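Local coordinates for YflH protein (PDB 3D0W) that is of unknown function but folds into an all-helical subunit that assembles with a second copy of itself, at residues 35-38 / 39-43; 90-93 / 94-97; 26-29 / 30-33; 83-86 / 87-91. One frame throughout, in Å; residues are numbered along the deposited sequence.

How the contacts relate
Four local contacts follow the helices of this subunit, and each joins residues on adjoining segments, so none closes a long loop. From the N terminus, contact 3 (26-29 / 30-33) and then contact 1 (35-38 / 39-43) lie in succession on helix 23-48. Contact 4 (83-86 / 87-91) spans the tight turn from helix 73-84 into helix 87-101, whose next turns form contact 2 (90-93 / 94-97); these two overlap at Lys90 and Glu91. No contact encloses another. The two long helices meet where Leu36 CD1 of contact 1 packs 3.7 Å from Leu97 CD2 of contact 2, while contacts 2, 3 and 4 also touch the second subunit.

Contact 1 (35-38 / 39-43); sequences YLKK and QVNRG
Tyr35 swings its ring out with CG anti to the backbone N (chi1 176°), and Gln39, one helical turn later, folds back at chi2 (-67°) and so lays its amide over one face of that ring. The approach is offset toward the rim: Gln39 CD lies 3.8 Å from Tyr35 CZ, and Gln39 OE1 reaches Tyr35 CE1 at 3.4 Å. Ring and amide planes differ by 31°, which makes this a slanted cover and not a parallel stack. Beyond the amide, Tyr35 OH is hydrogen-bonded to Glu68 OE2, an anchor that holds the far end of the ring while the amide leans on its face.

This is the i to i+4 relation of an alpha-helix put to use by side chains. The same spacing governs the main chain, where Gln39 N donates to Tyr35 O and Val40 N to Leu36 O, both at 3.0 Å. Asn41 N continues the ladder to Lys37 O, and Arg42 N to Lys38 O. Val40 CG2 settles 3.4 Å from Leu36 O, beside the hydrogen-bonded turn.

Around the helix the environment divides. Lys38, Asn41 and Arg42 lie on the exposed side, whereas Leu36 and Val40 are buried: Leu36 packs on Tyr63 of helix 56-65 and, toward helix 87-101, on Val101, and Val40 rests on Ser56 and Leu60 of helix 56-65.

Contact 2 (90-93 / 94-97); sequences KEHL and AQLL
Regular alpha-helical bonds tie residues 90-93 to 94-97, with Ala94 N donating to Lys90 O at 3.1 Å and Leu97 N to Leu93 O at 2.9 Å. Gln95 carries the polar contact of the turn. Its CG lies anti to the carbonyl carbon (chi1 -67°), which runs the chain back along the helix until NE2 makes a weak hydrogen bond to Glu91 O at 3.1 Å. That carbonyl also accepts from Gln95 N at 3.1 Å, so a single residue grips it twice, through backbone and amide. His92, three residues earlier, runs alongside Gln95 and points the same way. Gln95 NE2 meets the imidazole at its edge, 3.2 Å from His92 CD2, and the ring and amide planes stand almost perpendicular, 82° apart.

The helix is amphipathic: Glu91, His92 and Gln95 are exposed, whereas Leu93, Ala94, Leu96 and Leu97 are buried. Ala94 CB sits 3.4 Å from Lys90 O, close against the preceding turn. Leu93 packs on Leu81 and Trp82 of helix 73-84, and Leu97 on Leu78 of that helix; Leu96 and Leu97 also reach Ala85 and Leu81 of the second subunit, which places this turn between its own helix 73-84 and the dimer partner.

Contact 3 (26-29 / 30-33); sequences LKDF and EEFK
An unbroken alpha-helical ladder joins residues 26-29 to 30-33: Glu30 N donates to Leu26 O at 2.7 Å, and Lys33 N to Phe29 O at 2.8 Å in a nearly straight bond (174°), with Glu31 and Phe32 supplying the two rungs between. Phe29 is the side chain most involved. Its CG lies anti to the backbone N (chi1 177°), which carries the ring along the helix toward the following turn. There Phe29 CE1 comes to the edge of the Phe32 ring, near its plane, 4.0 Å from Phe32 CD2. The extended chain of Lys33 passes farther along the Phe29 ring, its CD 4.1 Å from Phe29 CE2, while its NZ is held by Lys103 O near the C terminus.

The i to i+3 spacing of Phe29 and Phe32 and the i to i+4 spacing of Phe29 and Lys33 gather these side chains on one face of helix 23-48. The aromatic pair is directed at helix 73-84, with Phe29 on Glu74 and Phe32 on Glu75 and Leu78; in the second subunit, Phe29 meets Glu80 and Phe32 meets Leu77. With an alanine in place of Phe29, the Phe32 edge and the Lys33 methylenes would probably lose their apolar neighbour and a gap would open toward Glu80 of the second subunit.

Exposed acids occupy another side of the helix. Asp28 OD1 and Glu31 OE1 come within 3.8 Å with their carboxylate planes almost parallel, a like-charge approach that is probably eased by solvent. Glu31 CG, meanwhile, rests 3.2 Å from Lys27 O.

Contact 4 (83-86 / 87-91); sequences SVAD and EDEKE
Reciprocal hydrogen bonds between Asp86 and Glu89 form a capping box at the start of helix 87-101. Asp86, the N-cap residue, accepts from Glu89 N at OD1 (2.9 Å, 168°), met nearly along the C-O axis. In return Asp86 N donates to Glu89 OE1 at 2.9 Å, through the anti lone pair of that oxygen. Asp86 can reach forward to the Glu89 N-H because its CG sits between the backbone N and the carbonyl carbon (chi1 61°), while Glu89 stays extended beyond CG. The first regular helical bond, Lys90 N to Asp86 O at 3.0 Å, follows directly.

Charge is concentrated here. The two side chains cross at about a right angle, their carboxylate planes 25° apart, with Asp86 OD2 3.2 Å from Glu89 OE1. Glu89 OE1 also forms a salt bridge with Lys99 NZ of the second subunit, and the same NZ donates a hydrogen bond to Val84 O.

Apolar contact comes from Ala85, whose CB touches Lys90 CG at 3.6 Å and Glu89 CB at 3.8 Å, while Ala85 also packs on Leu96 of the second subunit.

Replacing Glu89 with an alanine would probably leave Asp86 N without its acceptor and Lys99 of the second subunit without its carboxylate mate. The chemistry implies that one carboxylate fastens both the turn and the subunit interface, where the lysine, and perhaps the helix N terminus, would offset the crowding of negative charge.

Contact 1 (35-38 / 39-43)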
loop_
_atom_site.group_PDB
_atom_site.type_symbol
_atom_site.label_atom_id
_atom_site.label_comp_id
_atom_site.label_asym_id
_atom_site.label_seq_id
_atom_site.Cartn_x
_atom_site.Cartn_y
_atom_site.Cartn_z
ATOM N N TYR A 35 -0.993 -10.454 11.079
ATOM C CA TYR A 35 0.405 -10.307 11.469
ATOM C C TYR A 35 0.654 -8.873 11.953
ATOM O O TYR A 35 1.389 -8.653 12.918
ATOM C CB TYR A 35 1.312 -10.645 10.277
ATOM C CG TYR A 35 2.789 -10.441 10.527
ATOM C CD1 TYR A 35 3.448 -11.135 11.542
ATOM C CD2 TYR A 35 3.529 -9.545 9.753
ATOM C CE1 TYR A 35 4.806 -10.942 11.781
ATOM C CE2 TYR A 35 4.885 -9.342 9.983
ATOM C CZ TYR A 35 5.520 -10.045 11.001
ATOM O OH TYR A 35 6.863 -9.842 11.246
ATOM N N LEU A 36 0.040 -7.899 11.287
ATOM C CA LEU A 36 0.202 -6.504 11.685
ATOM C C LEU A 36 -0.473 -6.307 13.033
ATOM O O LEU A 36 0.069 -5.661 13.931
ATOM C CB LEU A 36 -0.425 -5.564 10.647
ATOM C CG LEU A 36 0.208 -5.568 9.246
ATOM C CD1 LEU A 36 -0.424 -4.479 8.385
ATOM C CD2 LEU A 36 1.694 -5.346 9.354
ATOM N N LYS A 37 -1.667 -6.867 13.168
ATOM C CA LYS A 37 -2.401 -6.765 14.416
ATOM C C LYS A 37 -1.554 -7.387 15.536
ATOM O O LYS A 37 -1.593 -6.923 16.675
ATOM C CB LYS A 37 -3.754 -7.473 14.284
ATOM C CG LYS A 37 -4.733 -7.145 15.401
ATOM C CD LYS A 37 -6.146 -7.609 15.070
ATOM C CE LYS A 37 -6.708 -6.869 13.860
ATOM N NZ LYS A 37 -8.117 -7.253 13.570
ATOM N N LYS A 38 -0.772 -8.420 15.208
ATOM C CA LYS A 38 0.100 -9.074 16.192
ATOM C C LYS A 38 1.187 -8.108 16.634
ATOM O O LYS A 38 1.502 -8.011 17.826
ATOM C CB LYS A 38 0.774 -10.326 15.612
ATOM C CG LYS A 38 -0.150 -11.515 15.392
ATOM C CD LYS A 38 0.450 -12.821 15.932
ATOM C CE LYS A 38 1.652 -13.314 15.126
ATOM N NZ LYS A 38 2.862 -12.447 15.250
ATOM N N GLN A 39 1.765 -7.407 15.659
ATOM C CA GLN A 39 2.817 -6.428 15.915
ATOM C C GLN A 39 2.310 -5.373 16.887
ATOM O O GLN A 39 2.990 -5.026 17.852
ATOM C CB GLN A 39 3.227 -5.702 14.626
ATOM C CG GLN A 39 3.574 -6.569 13.430
ATOM C CD GLN A 39 4.831 -7.374 13.636
ATOM O OE1 GLN A 39 4.792 -8.484 14.160
ATOM N NE2 GLN A 39 5.963 -6.812 13.232
ATOM N N VAL A 40 1.119 -4.849 16.598
ATOM C CA VAL A 40 0.503 -3.805 17.412
ATOM C C VAL A 40 0.225 -4.248 18.845
ATOM O O VAL A 40 0.660 -3.597 19.790
ATOM C CB VAL A 40 -0.820 -3.310 16.775
ATOM C CG1 VAL A 40 -1.510 -2.317 17.700
ATOM C CG2 VAL A 40 -0.529 -2.655 15.424
ATOM N N ASN A 41 -0.496 -5.353 18.996
ATOM C CA ASN A 41 -0.835 -5.869 20.320
ATOM C C ASN A 41 0.397 -6.062 21.182
ATOM O O ASN A 41 0.436 -5.600 22.316
ATOM C CB ASN A 41 -1.599 -7.184 20.196
ATOM C CG ASN A 41 -3.033 -6.978 19.762
ATOM O OD1 ASN A 41 -3.733 -7.930 19.425
ATOM N ND2 ASN A 41 -3.483 -5.730 19.778
ATOM N N ARG A 42 1.406 -6.740 20.647
ATOM C CA ARG A 42 2.634 -6.954 21.401
ATOM C C ARG A 42 3.283 -5.614 21.733
ATOM O O ARG A 42 3.756 -5.400 22.849
ATOM C CB ARG A 42 3.612 -7.814 20.599
ATOM C CG ARG A 42 3.145 -9.250 20.394
ATOM C CD ARG A 42 2.876 -9.939 21.730
ATOM N NE ARG A 42 4.005 -9.824 22.657
ATOM C CZ ARG A 42 5.225 -10.302 22.423
ATOM N NH1 ARG A 42 5.487 -10.934 21.286
ATOM N NH2 ARG A 42 6.185 -10.144 23.326
ATOM N N GLY A 43 3.300 -4.711 20.758
ATOM C CA GLY A 43 3.895 -3.408 20.978
ATOM C C GLY A 43 3.188 -2.666 22.095
ATOM O O GLY A 43 3.824 -2.103 22.984
#

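Contact 2 (90-93 / 94-97)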
loop_
_atom_site.group_PDB
_atom_site.type_symbol
_atom_site.label_atom_id
_atom_site.label_comp_id
_atom_site.label_asym_id
_atom_site.label_seq_id
_atom_site.Cartn_x
_atom_site.Cartn_y
_atom_site.Cartn_z
ATOM N N LYS A 90 5.533 8.875 5.405
ATOM C CA LYS A 90 5.725 7.679 6.213
ATOM C C LYS A 90 4.760 7.699 7.397
ATOM O O LYS A 90 4.159 6.680 7.732
ATOM C CB LYS A 90 7.173 7.593 6.711
ATOM C CG LYS A 90 8.156 7.064 5.665
ATOM C CD LYS A 90 9.516 6.737 6.286
ATOM C CE LYS A 90 10.453 6.123 5.247
ATOM N NZ LYS A 90 11.767 5.708 5.817
ATOM N N GLU A 91 4.611 8.862 8.029
ATOM C CA GLU A 91 3.702 8.992 9.155
ATOM C C GLU A 91 2.270 8.756 8.691
ATOM O O GLU A 91 1.508 8.058 9.357
ATOM C CB GLU A 91 3.818 10.388 9.785
ATOM C CG GLU A 91 5.247 10.782 10.131
ATOM C CD GLU A 91 5.340 12.124 10.830
ATOM O OE1 GLU A 91 4.796 13.119 10.299
ATOM O OE2 GLU A 91 5.966 12.185 11.908
ATOM N N HIS A 92 1.905 9.334 7.546
ATOM C CA HIS A 92 0.556 9.173 7.016
ATOM C C HIS A 92 0.240 7.750 6.547
ATOM O O HIS A 92 -0.880 7.268 6.744
ATOM C CB HIS A 92 0.308 10.171 5.881
ATOM C CG HIS A 92 0.204 11.592 6.349
ATOM N ND1 HIS A 92 -0.058 12.640 5.496
ATOM C CD2 HIS A 92 0.313 12.132 7.587
ATOM C CE1 HIS A 92 -0.106 13.767 6.186
ATOM N NE2 HIS A 92 0.114 13.486 7.457
ATOM N N LEU A 93 1.211 7.077 5.935
ATOM C CA LEU A 93 0.989 5.708 5.478
ATOM C C LEU A 93 0.824 4.768 6.679
ATOM O O LEU A 93 0.052 3.801 6.623
ATOM C CB LEU A 93 2.149 5.222 4.605
ATOM C CG LEU A 93 2.053 3.761 4.137
ATOM C CD1 LEU A 93 0.822 3.559 3.249
ATOM C CD2 LEU A 93 3.314 3.391 3.380
ATOM N N ALA A 94 1.562 5.043 7.751
ATOM C CA ALA A 94 1.466 4.236 8.965
ATOM C C ALA A 94 0.080 4.435 9.578
ATOM O O ALA A 94 -0.521 3.494 10.103
ATOM C CB ALA A 94 2.527 4.648 9.960
ATOM N N GLN A 95 -0.419 5.668 9.508
ATOM C CA GLN A 95 -1.746 5.993 10.045
ATOM C C GLN A 95 -2.821 5.254 9.252
ATOM O O GLN A 95 -3.764 4.691 9.827
ATOM C CB GLN A 95 -2.005 7.500 9.950
ATOM C CG GLN A 95 -1.127 8.376 10.842
ATOM C CD GLN A 95 -1.248 9.861 10.491
ATOM O OE1 GLN A 95 -2.354 10.385 10.338
ATOM N NE2 GLN A 95 -0.108 10.540 10.360
ATOM N N LEU A 96 -2.674 5.243 7.929
ATOM C CA LEU A 96 -3.645 4.576 7.063
ATOM C C LEU A 96 -3.632 3.071 7.316
ATOM O O LEU A 96 -4.681 2.416 7.326
ATOM C CB LEU A 96 -3.333 4.867 5.587
ATOM C CG LEU A 96 -4.416 4.502 4.570
ATOM C CD1 LEU A 96 -5.694 5.278 4.898
ATOM C CD2 LEU A 96 -3.953 4.821 3.157
ATOM N N LEU A 97 -2.437 2.529 7.521
ATOM C CA LEU A 97 -2.278 1.107 7.788
ATOM C C LEU A 97 -2.954 0.718 9.107
ATOM O O LEU A 97 -3.441 -0.400 9.249
ATOM C CB LEU A 97 -0.793 0.736 7.845
ATOM C CG LEU A 97 -0.503 -0.758 7.677
ATOM C CD1 LEU A 97 -0.797 -1.148 6.238
ATOM C CD2 LEU A 97 0.957 -1.070 8.023
#

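Contact 3 (26-29 / 30-33)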
loop_
_atom_site.group_PDB
_atom_site.type_symbol
_atom_site.label_atom_id
_atom_site.label_comp_id
_atom_site.label_asym_id
_atom_site.label_seq_id
_atom_site.Cartn_x
_atom_site.Cartn_y
_atom_site.Cartn_z
ATOM N N LEU A 26 -7.562 -13.498 -0.603
ATOM C CA LEU A 26 -8.228 -12.984 0.587
ATOM C C LEU A 26 -7.553 -13.527 1.838
ATOM O O LEU A 26 -7.194 -12.773 2.743
ATOM C CB LEU A 26 -9.696 -13.411 0.601
ATOM C CG LEU A 26 -10.675 -12.694 -0.327
ATOM C CD1 LEU A 26 -12.022 -13.416 -0.308
ATOM C CD2 LEU A 26 -10.830 -11.250 0.122
ATOM N N LYS A 27 -7.387 -14.843 1.880
ATOM C CA LYS A 27 -6.768 -15.494 3.024
ATOM C C LYS A 27 -5.385 -14.911 3.295
ATOM O O LYS A 27 -5.044 -14.611 4.442
ATOM C CB LYS A 27 -6.672 -17.003 2.779
ATOM C CG LYS A 27 -6.615 -17.823 4.051
ATOM C CD LYS A 27 -6.617 -19.312 3.756
ATOM C CE LYS A 27 -6.602 -20.124 5.042
ATOM N NZ LYS A 27 -6.529 -21.590 4.776
ATOM N N ASP A 28 -4.592 -14.748 2.241
ATOM C CA ASP A 28 -3.257 -14.184 2.388
ATOM C C ASP A 28 -3.357 -12.792 3.009
ATOM O O ASP A 28 -2.553 -12.428 3.867
ATOM C CB ASP A 28 -2.553 -14.096 1.029
ATOM C CG ASP A 28 -1.712 -15.325 0.718
ATOM O OD1 ASP A 28 -1.797 -16.324 1.470
ATOM O OD2 ASP A 28 -0.967 -15.289 -0.284
ATOM N N PHE A 29 -4.344 -12.014 2.578
ATOM C CA PHE A 29 -4.507 -10.676 3.135
ATOM C C PHE A 29 -4.927 -10.776 4.593
ATOM O O PHE A 29 -4.424 -10.045 5.447
ATOM C CB PHE A 29 -5.556 -9.871 2.370
ATOM C CG PHE A 29 -5.798 -8.508 2.958
ATOM C CD1 PHE A 29 -4.865 -7.491 2.792
ATOM C CD2 PHE A 29 -6.918 -8.268 3.752
ATOM C CE1 PHE A 29 -5.041 -6.244 3.417
ATOM C CE2 PHE A 29 -7.105 -7.035 4.380
ATOM C CZ PHE A 29 -6.167 -6.021 4.216
ATOM N N GLU A 30 -5.856 -11.683 4.880
ATOM C CA GLU A 30 -6.331 -11.864 6.244
ATOM C C GLU A 30 -5.183 -12.210 7.172
ATOM O O GLU A 30 -5.123 -11.722 8.303
ATOM C CB GLU A 30 -7.402 -12.960 6.302
ATOM C CG GLU A 30 -8.744 -12.528 5.739
ATOM C CD GLU A 30 -9.241 -11.225 6.352
ATOM O OE1 GLU A 30 -9.271 -11.115 7.602
ATOM O OE2 GLU A 30 -9.609 -10.313 5.582
ATOM N N GLU A 31 -4.267 -13.047 6.691
ATOM C CA GLU A 31 -3.114 -13.444 7.488
ATOM C C GLU A 31 -2.178 -12.252 7.655
ATOM O O GLU A 31 -1.651 -12.014 8.741
ATOM C CB GLU A 31 -2.356 -14.595 6.820
ATOM C CG GLU A 31 -3.132 -15.902 6.721
ATOM C CD GLU A 31 -2.254 -17.059 6.257
ATOM O OE1 GLU A 31 -1.601 -16.934 5.197
ATOM O OE2 GLU A 31 -2.218 -18.095 6.954
ATOM N N PHE A 32 -1.970 -11.512 6.569
ATOM C CA PHE A 32 -1.111 -10.331 6.587
ATOM C C PHE A 32 -1.645 -9.358 7.637
ATOM O O PHE A 32 -0.915 -8.889 8.507
ATOM C CB PHE A 32 -1.120 -9.667 5.205
ATOM C CG PHE A 32 -0.592 -8.260 5.201
ATOM C CD1 PHE A 32 0.746 -8.000 5.482
ATOM C CD2 PHE A 32 -1.438 -7.189 4.924
ATOM C CE1 PHE A 32 1.234 -6.695 5.485
ATOM C CE2 PHE A 32 -0.960 -5.883 4.926
ATOM C CZ PHE A 32 0.382 -5.636 5.207
ATOM N N LYS A 33 -2.936 -9.071 7.545
ATOM C CA LYS A 33 -3.597 -8.170 8.479
ATOM C C LYS A 33 -3.418 -8.682 9.914
ATOM O O LYS A 33 -3.146 -7.904 10.833
ATOM C CB LYS A 33 -5.079 -8.079 8.111
ATOM C CG LYS A 33 -5.900 -7.110 8.922
ATOM C CD LYS A 33 -7.339 -7.122 8.429
ATOM C CE LYS A 33 -8.275 -6.448 9.416
ATOM N NZ LYS A 33 -9.669 -6.404 8.894
#

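Contact 4 (83-86 / 87-91)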
loop_
_atom_site.group_PDB
_atom_site.type_symbol
_atom_site.label_atom_id
_atom_site.label_comp_id
_atom_site.label_asym_id
_atom_site.label_seq_id
_atom_site.Cartn_x
_atom_site.Cartn_y
_atom_site.Cartn_z
ATOM N N SER A 83 10.052 2.902 0.876
ATOM C CA SER A 83 11.346 3.303 0.335
ATOM C C SER A 83 11.324 4.615 -0.458
ATOM O O SER A 83 12.368 5.236 -0.642
ATOM C CB SER A 83 11.924 2.182 -0.545
ATOM O OG SER A 83 11.290 2.149 -1.813
ATOM N N VAL A 84 10.155 5.041 -0.929
ATOM C CA VAL A 84 10.082 6.288 -1.689
ATOM C C VAL A 84 9.347 7.388 -0.932
ATOM O O VAL A 84 9.148 8.485 -1.461
ATOM C CB VAL A 84 9.398 6.084 -3.079
ATOM C CG1 VAL A 84 10.287 5.219 -3.982
ATOM C CG2 VAL A 84 8.025 5.423 -2.914
ATOM N N ALA A 85 8.964 7.104 0.311
ATOM C CA ALA A 85 8.228 8.069 1.133
ATOM C C ALA A 85 9.095 9.055 1.907
ATOM O O ALA A 85 10.146 8.680 2.426
ATOM C CB ALA A 85 7.315 7.319 2.135
ATOM N N ASP A 86 8.658 10.315 1.987
ATOM C CA ASP A 86 9.396 11.293 2.775
ATOM C C ASP A 86 8.853 11.156 4.199
ATOM O O ASP A 86 7.924 10.374 4.429
ATOM C CB ASP A 86 9.247 12.737 2.232
ATOM C CG ASP A 86 7.806 13.250 2.221
ATOM O OD1 ASP A 86 7.066 13.038 3.202
ATOM O OD2 ASP A 86 7.426 13.900 1.224
ATOM N N GLU A 87 9.406 11.904 5.150
ATOM C CA GLU A 87 8.984 11.777 6.545
ATOM C C GLU A 87 7.487 11.915 6.807
ATOM O O GLU A 87 6.923 11.149 7.600
ATOM C CB GLU A 87 9.758 12.759 7.425
ATOM C CG GLU A 87 9.630 12.464 8.913
ATOM C CD GLU A 87 10.714 13.149 9.730
ATOM O OE1 GLU A 87 10.774 14.397 9.705
ATOM O OE2 GLU A 87 11.506 12.441 10.393
ATOM N N ASP A 88 6.841 12.881 6.157
ATOM C CA ASP A 88 5.403 13.072 6.338
ATOM C C ASP A 88 4.620 11.904 5.750
ATOM O O ASP A 88 3.667 11.420 6.359
ATOM C CB ASP A 88 4.911 14.357 5.664
ATOM C CG ASP A 88 5.355 15.607 6.385
ATOM O OD1 ASP A 88 5.421 15.587 7.633
ATOM O OD2 ASP A 88 5.622 16.623 5.703
ATOM N N GLU A 89 5.014 11.462 4.559
ATOM C CA GLU A 89 4.327 10.359 3.897
ATOM C C GLU A 89 4.430 9.055 4.685
ATOM O O GLU A 89 3.522 8.224 4.635
ATOM C CB GLU A 89 4.881 10.171 2.485
ATOM C CG GLU A 89 4.605 11.368 1.560
ATOM C CD GLU A 89 5.295 11.243 0.217
ATOM O OE1 GLU A 89 6.520 10.988 0.203
ATOM O OE2 GLU A 89 4.616 11.407 -0.822
ATOM N N LYS A 90 5.533 8.875 5.405
ATOM C CA LYS A 90 5.725 7.679 6.213
ATOM C C LYS A 90 4.760 7.699 7.397
ATOM O O LYS A 90 4.159 6.680 7.732
ATOM C CB LYS A 90 7.173 7.593 6.711
ATOM C CG LYS A 90 8.156 7.064 5.665
ATOM C CD LYS A 90 9.516 6.737 6.286
ATOM C CE LYS A 90 10.453 6.123 5.247
ATOM N NZ LYS A 90 11.767 5.708 5.817
ATOM N N GLU A 91 4.611 8.862 8.029
ATOM C CA GLU A 91 3.702 8.992 9.155
ATOM C C GLU A 91 2.270 8.756 8.691
ATOM O O GLU A 91 1.508 8.058 9.357
ATOM C CB GLU A 91 3.818 10.388 9.785
ATOM C CG GLU A 91 5.247 10.782 10.131
ATOM C CD GLU A 91 5.340 12.124 10.830
ATOM O OE1 GLU A 91 4.796 13.119 10.299
ATOM O OE2 GLU A 91 5.966 12.185 11.908
#